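Local coordinates for protein glutathione S-transferase enzyme with thioredoxin-like domain (Xenorhabdus nematophila, PDB 4L8E) that binds glutathione in a glutathione S-transferase fold and probably catalyses its conjugation, through the thiol sulfur, to electrophilic compounds, at residues T122-W127 and E185-D190. Residues are numbered along the deposited sequence; the frame is centred on the assembly and turned at random.
Sequences TEQLQW and EYSIAD
A water molecule accepts from the amide N-H of Gln-124, NE2 lying 3.0 Å from it, and gives a hydrogen to the carbonyl O of Glu-185, so that it joins helix 118-145 to the loop leading into helix 188-197. Gln-124 has the length for this: its chain runs extended beyond CG (chi2 167°) and passes alongside Ser-187, with NE2 3.7 Å from Ser-187 CB and the aliphatic CG equally near Ser-187 OG. At the other end of the amide, OE1 accepts from the backbone N of Ser-115, which fixes how the group is turned.

Ser-187 is the N-cap of helix 188-197. With chi1 at 83°, its hydroxyl lies between the backbone N and the carbonyl carbon and accepts from Ala-189 N, 3.1 Å from OG. In the reverse direction, Asp-190 OD2 accepts from Ser-187 N at 2.9 Å, on the anti side of the carboxylate and close to its plane. This pair is a capping box, and in glutathione transferases a capping box at this helix is a familiar feature of the all-helical domain. Asp-190 OD1 accepts in addition from Leu-181 N and Trp-216 NE1, bonds that should favour the ionised carboxylate.

Ala-189 suits the place where the helices come close, since its lone methyl rests 3.5 Å from Gln-124 O and 4.0 Å from Trp-127 CB. The Trp-127 indole then leads away; its NE1 bonds to Glu-123 OE2 (3.0 Å) in the ring plane, and its ring meets Phe-97 of the second subunit edge-to-face. Across the interface, then, methyl packing joins the two helices, while the Gln-124 chain and its water tie helix 118-145 to the loop that leads into helix 188-197, where the capping box satisfies the N-H groups of Ser-187 and Ala-189.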
ATOM      1  N   THR A 122       8.859  10.993   6.870  1.00 15.99           N
ATOM      2  CA  THR A 122       7.756  11.140   5.935  1.00 15.07           C
ATOM      3  C   THR A 122       8.224  10.714   4.546  1.00 16.64           C
ATOM      4  O   THR A 122       7.491  10.056   3.824  1.00 16.30           O
ATOM      5  CB  THR A 122       7.212  12.546   5.946  1.00 22.14           C
ATOM      6  OG1 THR A 122       6.694  12.837   7.248  1.00 23.59           O
ATOM      7  CG2 THR A 122       6.087  12.713   4.915  1.00 21.87           C
ATOM      8  N   GLU A 123       9.446  11.082   4.174  1.00 17.74           N
ATOM      9  CA  GLU A 123       9.992  10.674   2.885  1.00 15.95           C
ATOM     10  C   GLU A 123      10.139   9.164   2.798  1.00 17.81           C
ATOM     11  O   GLU A 123       9.765   8.546   1.792  1.00 17.62           O
ATOM     12  CB  GLU A 123      11.316  11.389   2.598  1.00 21.66           C
ATOM     13  CG  GLU A 123      11.888  11.092   1.243  1.00 28.80           C
ATOM     14  CD  GLU A 123      11.218  11.837   0.088  1.00 35.35           C
ATOM     15  OE1 GLU A 123      10.376  12.752   0.323  1.00 33.49           O
ATOM     16  OE2 GLU A 123      11.547  11.487  -1.077  1.00 33.26           O
ATOM     17  N   GLN A 124      10.665   8.547   3.856  1.00 15.03           N
ATOM     18  CA  GLN A 124      10.765   7.092   3.907  1.00 13.36           C
ATOM     19  C   GLN A 124       9.408   6.421   3.786  1.00 13.32           C
ATOM     20  O   GLN A 124       9.259   5.463   3.053  1.00 14.33           O
ATOM     21  CB  GLN A 124      11.475   6.670   5.191  1.00 13.64           C
ATOM     22  CG  GLN A 124      12.895   7.107   5.200  1.00 15.62           C
ATOM     23  CD  GLN A 124      13.553   7.011   6.541  1.00 18.45           C
ATOM     24  OE1 GLN A 124      12.886   6.937   7.564  1.00 20.50           O
ATOM     25  NE2 GLN A 124      14.881   7.044   6.549  1.00 19.50           N
ATOM     26  N   LEU A 125       8.408   6.944   4.488  1.00 14.16           N
ATOM     27  CA  LEU A 125       7.100   6.320   4.501  1.00 14.30           C
ATOM     28  C   LEU A 125       6.401   6.500   3.144  1.00 14.09           C
ATOM     29  O   LEU A 125       5.689   5.608   2.688  1.00 12.70           O
ATOM     30  CB  LEU A 125       6.253   6.888   5.635  1.00 15.17           C
ATOM     31  CG  LEU A 125       6.673   6.449   7.039  1.00 18.15           C
ATOM     32  CD1 LEU A 125       5.940   7.257   8.070  1.00 22.02           C
ATOM     33  CD2 LEU A 125       6.413   4.945   7.220  1.00 18.26           C
ATOM     34  N   GLN A 126       6.601   7.642   2.501  1.00 14.68           N
ATOM     35  CA  GLN A 126       6.041   7.848   1.178  1.00 11.54           C
ATOM     36  C   GLN A 126       6.488   6.724   0.243  1.00 15.12           C
ATOM     37  O   GLN A 126       5.705   6.152  -0.509  1.00 14.53           O
ATOM     38  CB  GLN A 126       6.506   9.217   0.674  1.00 15.11           C
ATOM     39  CG  GLN A 126       6.399   9.497  -0.765  1.00 18.91           C
ATOM     40  CD  GLN A 126       7.101  10.815  -1.048  1.00 21.75           C
ATOM     41  OE1 GLN A 126       8.329  10.874  -1.228  1.00 24.61           O
ATOM     42  NE2 GLN A 126       6.354  11.880  -0.986  1.00 14.52           N
ATOM     43  N   TRP A 127       7.762   6.399   0.300  1.00 12.40           N
ATOM     44  CA  TRP A 127       8.315   5.367  -0.573  1.00 11.44           C
ATOM     45  C   TRP A 127       7.908   3.955  -0.150  1.00 13.37           C
ATOM     46  O   TRP A 127       7.742   3.088  -1.001  1.00 12.89           O
ATOM     47  CB  TRP A 127       9.840   5.540  -0.730  1.00 13.71           C
ATOM     48  CG  TRP A 127      10.165   6.717  -1.573  1.00 13.60           C
ATOM     49  CD1 TRP A 127      10.649   7.911  -1.157  1.00 15.80           C
ATOM     50  CD2 TRP A 127       9.973   6.837  -2.999  1.00 14.24           C
ATOM     51  NE1 TRP A 127      10.787   8.775  -2.232  1.00 16.89           N
ATOM     52  CE2 TRP A 127      10.377   8.126  -3.370  1.00 14.08           C
ATOM     53  CE3 TRP A 127       9.520   5.960  -3.995  1.00 14.69           C
ATOM     54  CZ2 TRP A 127      10.341   8.573  -4.698  1.00 18.37           C
ATOM     55  CZ3 TRP A 127       9.487   6.410  -5.307  1.00 15.77           C
ATOM     56  CH2 TRP A 127       9.894   7.704  -5.643  1.00 17.24           C
ATOM     57  N   GLU A 185      20.052   6.884   4.378  1.00 23.57           N
ATOM     58  CA  GLU A 185      20.308   5.643   5.094  1.00 25.41           C
ATOM     59  C   GLU A 185      19.340   4.541   4.677  1.00 17.39           C
ATOM     60  O   GLU A 185      18.194   4.812   4.324  1.00 20.42           O
ATOM     61  CB  GLU A 185      20.176   5.854   6.609  1.00 26.73           C
ATOM     62  CG  GLU A 185      21.123   6.896   7.199  1.00 38.70           C
ATOM     63  CD  GLU A 185      22.589   6.496   7.092  1.00 68.15           C
ATOM     64  OE1 GLU A 185      22.868   5.282   6.982  1.00 76.87           O
ATOM     65  OE2 GLU A 185      23.463   7.396   7.114  1.00 79.52           O
ATOM     66  N   TYR A 186      19.821   3.303   4.728  1.00 19.45           N
ATOM     67  CA  TYR A 186      18.963   2.127   4.517  1.00 20.08           C
ATOM     68  C   TYR A 186      17.768   2.192   5.471  1.00 18.54           C
ATOM     69  O   TYR A 186      17.941   2.399   6.672  1.00 19.66           O
ATOM     70  CB  TYR A 186      19.776   0.864   4.791  1.00 20.57           C
ATOM     71  CG  TYR A 186      19.178  -0.479   4.346  1.00 17.15           C
ATOM     72  CD1 TYR A 186      18.888  -0.716   3.033  1.00 15.92           C
ATOM     73  CD2 TYR A 186      18.987  -1.527   5.249  1.00 17.97           C
ATOM     74  CE1 TYR A 186      18.380  -1.934   2.597  1.00 18.84           C
ATOM     75  CE2 TYR A 186      18.467  -2.760   4.821  1.00 18.62           C
ATOM     76  CZ  TYR A 186      18.195  -2.958   3.496  1.00 20.08           C
ATOM     77  OH  TYR A 186      17.696  -4.155   3.027  1.00 21.30           O
ATOM     78  N   SER A 187      16.558   2.017   4.930  1.00 14.80           N
ATOM     79  CA  SER A 187      15.343   2.091   5.733  1.00 13.71           C
ATOM     80  C   SER A 187      14.342   1.039   5.319  1.00 13.01           C
ATOM     81  O   SER A 187      14.552   0.306   4.353  1.00 15.85           O
ATOM     82  CB  SER A 187      14.690   3.473   5.629  1.00 16.83           C
ATOM     83  OG  SER A 187      13.882   3.601   4.464  1.00 16.26           O
ATOM     84  N   ILE A 188      13.206   1.025   6.001  1.00 11.95           N
ATOM     85  CA  ILE A 188      12.158   0.079   5.654  1.00 12.26           C
ATOM     86  C   ILE A 188      11.632   0.290   4.229  1.00 11.80           C
ATOM     87  O   ILE A 188      11.082  -0.633   3.647  1.00 14.00           O
ATOM     88  CB  ILE A 188      10.997   0.036   6.693  1.00 12.98           C
ATOM     89  CG1 ILE A 188      10.340   1.392   6.865  1.00 13.76           C
ATOM     90  CG2 ILE A 188      11.479  -0.537   8.030  1.00 14.03           C
ATOM     91  CD1 ILE A 188       9.155   1.339   7.817  1.00 16.44           C
ATOM     92  N   ALA A 189      11.833   1.474   3.656  1.00 13.66           N
ATOM     93  CA  ALA A 189      11.461   1.699   2.247  1.00 11.51           C
ATOM     94  C   ALA A 189      12.315   0.794   1.337  1.00 13.85           C
ATOM     95  O   ALA A 189      11.802   0.133   0.449  1.00 15.98           O
ATOM     96  CB  ALA A 189      11.627   3.144   1.876  1.00 15.53           C
ATOM     97  N   ASP A 190      13.612   0.764   1.586  1.00 12.70           N
ATOM     98  CA  ASP A 190      14.516  -0.064   0.800  1.00 12.67           C
ATOM     99  C   ASP A 190      14.242  -1.558   1.026  1.00 15.17           C
ATOM    100  O   ASP A 190      14.278  -2.378   0.086  1.00 15.08           O
ATOM    101  CB  ASP A 190      15.961   0.227   1.170  1.00 15.74           C
ATOM    102  CG  ASP A 190      16.326   1.670   1.017  1.00 16.87           C
ATOM    103  OD1 ASP A 190      16.633   2.107  -0.136  1.00 17.80           O
ATOM    104  OD2 ASP A 190      16.334   2.366   2.063  1.00 16.47           O
TER
HETATM  105  O   HOH W   1      16.571   6.692   4.107  1.00 29.90           O